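Local coordinates for protein 6-aminohexanoate-cyclic-dimer hydrolase (Arthrobacter sp., PDB 3A2Q) that hydrolyses the cyclic dimer of 6-aminohexanoate, a nylon-6 by-product, to the linear dimer by opening an amide bond, at residues V67-K72 / F112-K117; T137-N142 / A179-V184. The protein carries 1 engineered substitution. One frame throughout, in Å; residues are numbered along the deposited sequence.

Contact 1. Residues V67-K72 / F112-K117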
loop_
_atom_site.group_PDB
_atom_site.type_symbol
_atom_site.label_atom_id
_atom_site.label_comp_id
_atom_site.label_asym_id
_atom_site.label_seq_id
_atom_site.Cartn_x
_atom_site.Cartn_y
_atom_site.Cartn_z
ATOM N N VAL A 67 -9.112 13.538 -13.831
ATOM C CA VAL A 67 -9.216 12.984 -12.486
ATOM C C VAL A 67 -7.903 13.101 -11.728
ATOM O O VAL A 67 -6.856 12.659 -12.199
ATOM C CB VAL A 67 -9.638 11.506 -12.511
ATOM C CG1 VAL A 67 -9.827 11.002 -11.083
ATOM C CG2 VAL A 67 -10.926 11.345 -13.308
ATOM N N PRO A 68 -7.943 13.705 -10.531
ATOM C CA PRO A 68 -6.741 13.876 -9.715
ATOM C C PRO A 68 -6.340 12.596 -8.991
ATOM O O PRO A 68 -7.186 11.750 -8.697
ATOM C CB PRO A 68 -7.143 14.971 -8.718
ATOM C CG PRO A 68 -8.384 15.595 -9.318
ATOM C CD PRO A 68 -9.077 14.429 -9.936
ATOM N N TYR A 69 -5.046 12.465 -8.710
ATOM C CA TYR A 69 -4.529 11.317 -7.972
ATOM C C TYR A 69 -3.321 11.779 -7.171
ATOM O O TYR A 69 -2.726 12.815 -7.472
ATOM C CB TYR A 69 -4.149 10.168 -8.920
ATOM C CG TYR A 69 -2.738 10.203 -9.456
ATOM C CD1 TYR A 69 -1.724 9.459 -8.854
ATOM C CD2 TYR A 69 -2.419 10.959 -10.584
ATOM C CE1 TYR A 69 -0.426 9.461 -9.365
ATOM C CE2 TYR A 69 -1.124 10.969 -11.101
ATOM C CZ TYR A 69 -0.135 10.217 -10.488
ATOM O OH TYR A 69 1.140 10.219 -11.000
ATOM N N LEU A 70 -2.972 11.016 -6.141
ATOM C CA LEU A 70 -1.846 11.352 -5.287
ATOM C C LEU A 70 -0.743 10.300 -5.357
ATOM O O LEU A 70 -1.007 9.109 -5.524
ATOM C CB LEU A 70 -2.335 11.534 -3.848
ATOM C CG LEU A 70 -3.203 12.780 -3.655
ATOM C CD1 LEU A 70 -3.967 12.700 -2.345
ATOM C CD2 LEU A 70 -2.313 14.014 -3.706
ATOM N N LEU A 71 0.491 10.765 -5.208
ATOM C CA LEU A 71 1.678 9.927 -5.291
ATOM C C LEU A 71 2.456 9.915 -3.978
ATOM O O LEU A 71 2.665 10.957 -3.366
ATOM C CB LEU A 71 2.569 10.471 -6.410
ATOM C CG LEU A 71 3.757 9.679 -6.941
ATOM C CD1 LEU A 71 3.246 8.482 -7.724
ATOM C CD2 LEU A 71 4.600 10.580 -7.838
ATOM N N LYS A 72 2.889 8.735 -3.551
ATOM C CA LYS A 72 3.661 8.608 -2.319
ATOM C C LYS A 72 5.047 9.185 -2.594
ATOM O O LYS A 72 5.592 8.983 -3.676
ATOM C CB LYS A 72 3.787 7.133 -1.925
ATOM C CG LYS A 72 4.501 6.874 -0.603
ATOM C CD LYS A 72 4.588 5.382 -0.334
ATOM C CE LYS A 72 5.129 5.075 1.055
ATOM N NZ LYS A 72 5.299 3.605 1.279
ATOM N N PHE A 112 -5.065 11.134 -15.847
ATOM C CA PHE A 112 -5.005 11.521 -14.438
ATOM C C PHE A 112 -4.111 12.749 -14.283
ATOM O O PHE A 112 -3.195 12.954 -15.079
ATOM C CB PHE A 112 -4.427 10.370 -13.599
ATOM C CG PHE A 112 -5.383 9.223 -13.381
ATOM C CD1 PHE A 112 -6.437 9.340 -12.480
ATOM C CD2 PHE A 112 -5.224 8.024 -14.067
ATOM C CE1 PHE A 112 -7.320 8.277 -12.267
ATOM C CE2 PHE A 112 -6.101 6.954 -13.860
ATOM C CZ PHE A 112 -7.149 7.082 -12.960
ATOM N N VAL A 113 -4.376 13.572 -13.271
ATOM C CA VAL A 113 -3.550 14.754 -13.033
ATOM C C VAL A 113 -2.868 14.629 -11.669
ATOM O O VAL A 113 -3.519 14.340 -10.666
ATOM C CB VAL A 113 -4.389 16.077 -13.100
ATOM C CG1 VAL A 113 -5.194 16.113 -14.398
ATOM C CG2 VAL A 113 -5.312 16.200 -11.902
ATOM N N LEU A 114 -1.551 14.818 -11.641
ATOM C CA LEU A 114 -0.790 14.709 -10.401
ATOM C C LEU A 114 -1.089 15.880 -9.473
ATOM O O LEU A 114 -0.613 16.994 -9.690
ATOM C CB LEU A 114 0.710 14.651 -10.702
ATOM C CG LEU A 114 1.617 14.457 -9.489
ATOM C CD1 LEU A 114 1.128 13.262 -8.679
ATOM C CD2 LEU A 114 3.056 14.251 -9.945
ATOM N N LEU A 115 -1.874 15.610 -8.432
ATOM C CA LEU A 115 -2.278 16.629 -7.468
ATOM C C LEU A 115 -1.244 16.925 -6.389
ATOM O O LEU A 115 -1.202 18.033 -5.855
ATOM C CB LEU A 115 -3.596 16.216 -6.803
ATOM C CG LEU A 115 -4.277 17.252 -5.907
ATOM C CD1 LEU A 115 -4.667 18.468 -6.747
ATOM C CD2 LEU A 115 -5.513 16.636 -5.259
ATOM N N GLY A 116 -0.416 15.941 -6.058
ATOM C CA GLY A 116 0.592 16.146 -5.033
ATOM C C GLY A 116 1.162 14.851 -4.489
ATOM O O GLY A 116 0.833 13.769 -4.975
ATOM N N LYS A 117 2.024 14.962 -3.483
ATOM C CA LYS A 117 2.646 13.794 -2.871
ATOM C C LYS A 117 2.169 13.567 -1.437
ATOM O O LYS A 117 1.853 14.517 -0.720
ATOM C CB LYS A 117 4.165 13.937 -2.881
ATOM C CG LYS A 117 4.788 13.973 -4.264
ATOM C CD LYS A 117 6.291 13.881 -4.133
ATOM C CE LYS A 117 6.977 13.642 -5.459
ATOM N NZ LYS A 117 8.405 13.292 -5.211
HETATM O O HOH W 1 7.354 10.545 -5.425
#
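Tyr-69 and Leu-114 meet through a CH-pi contact: the CD1 methyl of Leu-114 sits over one face of the Tyr-69 ring, 4.2 Å from its centroid. The ring lies there because Tyr-69 CG occupies the cramped rotamer between backbone N and carbonyl carbon (chi1 88°), which brings its CD2 to 3.7 Å from Phe-112 CB. The same Leu-114 methyl touches Leu-71 CB at 3.9 Å, so one branched residue fills the notch between two neighbours. Cutting the tyrosine back to an alanine is likely to open a gap beneath helix 102-110, whose Val-104 and Met-107 also rest on the ring, and leave the Leu-114 methyl without its aromatic partner. On the other face of the sheet, Pro-68 and Val-113 lie side by side, Pro-68 CB 3.9 Å from Val-113 CG2.

Backbone bonds in the parallel pattern join the two strands. Tyr-69 N donates to Val-113 O (3.1 Å), and Tyr-69 O accepts from Leu-115 N; farther along, Leu-71 N reaches Gly-116 O in the carbonyl plane at 3.0 Å. Tyr-69 pairs with Leu-114 but Leu-71 with Lys-117, so the second strand carries one extra residue, a beta bulge. Glycine suits position 116, where at its backbone angles (phi 163°) any CB would collide with the Leu-115 carbonyl oxygen. Beyond it, Lys-117 NZ hydrogen-bonds to Ile-82 O, forms a salt bridge with Asp-73, and donates to a water 2.9 Å from NZ that in turn donates to Lys-72 O. Two neighbouring parallel strands, joined by a connection that includes helix 102-110, form a beta-alpha-beta crossover in the central sheet of this amidase-family enzyme.

Contact 2. Residues T137-N142 / A179-V184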
loop_
_atom_site.group_PDB
_atom_site.type_symbol
_atom_site.label_atom_id
_atom_site.label_comp_id
_atom_site.label_asym_id
_atom_site.label_seq_id
_atom_site.Cartn_x
_atom_site.Cartn_y
_atom_site.Cartn_z
ATOM N N THR A 137 0.874 11.753 10.237
ATOM C CA THR A 137 -0.314 11.850 9.406
ATOM C C THR A 137 -1.364 11.257 10.337
ATOM O O THR A 137 -1.133 10.210 10.942
ATOM C CB THR A 137 -0.225 10.992 8.127
ATOM O OG1 THR A 137 0.763 11.541 7.248
ATOM C CG2 THR A 137 -1.579 10.972 7.413
ATOM N N ARG A 138 -2.504 11.925 10.455
ATOM C CA ARG A 138 -3.554 11.476 11.355
ATOM C C ARG A 138 -4.741 10.850 10.642
ATOM O O ARG A 138 -5.038 11.180 9.495
ATOM C CB ARG A 138 -4.006 12.654 12.224
ATOM C CG ARG A 138 -2.876 13.210 13.089
ATOM C CD ARG A 138 -3.286 14.472 13.845
ATOM N NE ARG A 138 -2.247 14.905 14.782
ATOM C CZ ARG A 138 -2.042 14.373 15.984
ATOM N NH1 ARG A 138 -2.806 13.380 16.419
ATOM N NH2 ARG A 138 -1.065 14.829 16.755
ATOM N N ASN A 139 -5.422 9.950 11.345
ATOM C CA ASN A 139 -6.559 9.229 10.791
ATOM C C ASN A 139 -7.842 10.050 10.703
ATOM O O ASN A 139 -8.326 10.580 11.704
ATOM C CB ASN A 139 -6.812 7.972 11.621
ATOM C CG ASN A 139 -7.564 6.910 10.850
ATOM O OD1 ASN A 139 -8.620 7.171 10.285
ATOM N ND2 ASN A 139 -7.018 5.696 10.827
ATOM N N PRO A 140 -8.409 10.166 9.493
ATOM C CA PRO A 140 -9.648 10.919 9.266
ATOM C C PRO A 140 -10.812 10.390 10.108
ATOM O O PRO A 140 -11.757 11.121 10.407
ATOM C CB PRO A 140 -9.899 10.740 7.768
ATOM C CG PRO A 140 -8.518 10.515 7.206
ATOM C CD PRO A 140 -7.870 9.635 8.229
ATOM N N TRP A 141 -10.744 9.115 10.482
ATOM C CA TRP A 141 -11.798 8.507 11.284
ATOM C C TRP A 141 -11.643 8.855 12.763
ATOM O O TRP A 141 -12.613 8.834 13.512
ATOM C CB TRP A 141 -11.803 6.980 11.110
ATOM C CG TRP A 141 -12.073 6.530 9.701
ATOM C CD1 TRP A 141 -11.180 6.484 8.670
ATOM C CD2 TRP A 141 -13.332 6.110 9.161
ATOM N NE1 TRP A 141 -11.805 6.064 7.517
ATOM C CE2 TRP A 141 -13.127 5.828 7.789
ATOM C CE3 TRP A 141 -14.615 5.945 9.701
ATOM C CZ2 TRP A 141 -14.159 5.391 6.948
ATOM C CZ3 TRP A 141 -15.646 5.509 8.858
ATOM C CH2 TRP A 141 -15.408 5.239 7.499
ATOM N N ASN A 142 -10.414 9.161 13.169
ATOM C CA ASN A 142 -10.097 9.522 14.550
ATOM C C ASN A 142 -8.702 10.149 14.543
ATOM O O ASN A 142 -7.699 9.443 14.476
ATOM C CB ASN A 142 -10.101 8.275 15.432
ATOM C CG ASN A 142 -10.027 8.605 16.899
ATOM O OD1 ASN A 142 -9.274 9.484 17.310
ATOM N ND2 ASN A 142 -10.802 7.889 17.706
ATOM N N ALA A 179 -4.718 0.880 4.058
ATOM C CA ALA A 179 -6.064 0.722 3.513
ATOM C C ALA A 179 -6.984 0.169 4.596
ATOM O O ALA A 179 -8.094 0.656 4.781
ATOM C CB ALA A 179 -6.049 -0.230 2.301
ATOM N N SER A 180 -6.518 -0.852 5.307
ATOM C CA SER A 180 -7.307 -1.456 6.379
ATOM C C SER A 180 -7.617 -0.415 7.461
ATOM O O SER A 180 -8.767 -0.236 7.875
ATOM C CB SER A 180 -6.529 -2.621 7.002
ATOM O OG SER A 180 -7.219 -3.170 8.120
ATOM N N VAL A 181 -6.570 0.271 7.902
ATOM C CA VAL A 181 -6.678 1.283 8.952
ATOM C C VAL A 181 -7.500 2.512 8.571
ATOM O O VAL A 181 -8.143 3.117 9.433
ATOM C CB VAL A 181 -5.261 1.733 9.390
ATOM C CG1 VAL A 181 -5.338 2.944 10.329
ATOM C CG2 VAL A 181 -4.547 0.575 10.051
ATOM N N CYS A 182 -7.495 2.870 7.286
ATOM C CA CYS A 182 -8.225 4.045 6.816
ATOM C C CYS A 182 -9.545 3.777 6.102
ATOM O O CYS A 182 -10.179 4.703 5.602
ATOM C CB CYS A 182 -7.325 4.892 5.916
ATOM S SG CYS A 182 -5.895 5.569 6.792
ATOM N N GLY A 183 -9.958 2.517 6.041
ATOM C CA GLY A 183 -11.232 2.201 5.415
ATOM C C GLY A 183 -11.349 2.391 3.916
ATOM O O GLY A 183 -12.379 2.857 3.424
ATOM N N VAL A 184 -10.299 2.042 3.180
ATOM C CA VAL A 184 -10.333 2.151 1.724
ATOM C C VAL A 184 -9.820 0.839 1.139
ATOM O O VAL A 184 -9.399 -0.048 1.880
ATOM C CB VAL A 184 -9.464 3.326 1.204
ATOM C CG1 VAL A 184 -9.976 4.641 1.775
ATOM C CG2 VAL A 184 -8.005 3.114 1.575
#
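Asn-139 and Trp-141, on a type I beta turn running from Asn-139 to Asn-142, face Val-181 and Cys-182 in the last turn of helix 176-182, with the CA atoms of Asn-139 and Cys-182 6.7 Å apart. The helix finishes in a Schellman motif: Gly-183 takes a positive phi, a conformation glycine adopts easily, and Val-184 N bonds back to Ala-179 O at 3.1 Å.

Carbonyls at a helix C-terminus lack the amides of a following turn, and here two side chains supply donors. Asn-139 CG is anti to the backbone N (chi1 -157°), which carries the amide toward the helix end, and ND2 reaches Val-181 O at 3.1 Å; the bond is nearly straight (169°) and the acceptor lies in the plane of the asparagine amide, although the donor stands above the plane of the Val-181 carbonyl. The Asn-139 side chain crosses that of Val-181 at a slant, its ND2 coming 3.3 Å from Val-181 CG1. The next carbonyl of the chain, Cys-182 O, takes the N-H of Trp-141 NE1 at 2.9 Å, again from above the carbonyl plane and with a more bent approach (142°). The indole then runs past Gly-183, where a CB would come within 3.1 Å of Trp-141 CZ2, a second reason for the absence of a side chain.

Asparagine suits its place because both ends of its amide are used. Its OD1 accepts from Trp-141 N at 2.9 Å, closing an Asx turn, while ND2 also binds Ser-146 O. Pro-140 provides the constrained phi that the second position of a type I turn needs. Around this joint, Cys-182 packs on Ala-159 of helix 152-159, Trp-141 on Met-442 of strand 435-442, and Val-184 on Phe-215 of strand 211-216.

Overall arrangement
Contact 1 closes along the chain before contact 2 opens; their centres are 19 Å apart, and their nearest atoms, about 9 Å apart, do not touch. Contact 1 reaches the active site through Lys-72 at the end of strand 68-72: this lysine, probably part of the charge relay, bonds through NZ to Ser-150, probably of the same relay, and to Ser-151. In contact 2, the Val-181 side chain is about 12 Å from that of Ser-150 and about 11 Å from that of Ala-174, an engineered residue at the probable acyl-ester position. Bound 6-aminohexanoic acid lies about 14 Å from the Leu-71 side chain and about 12 Å from that of Val-181.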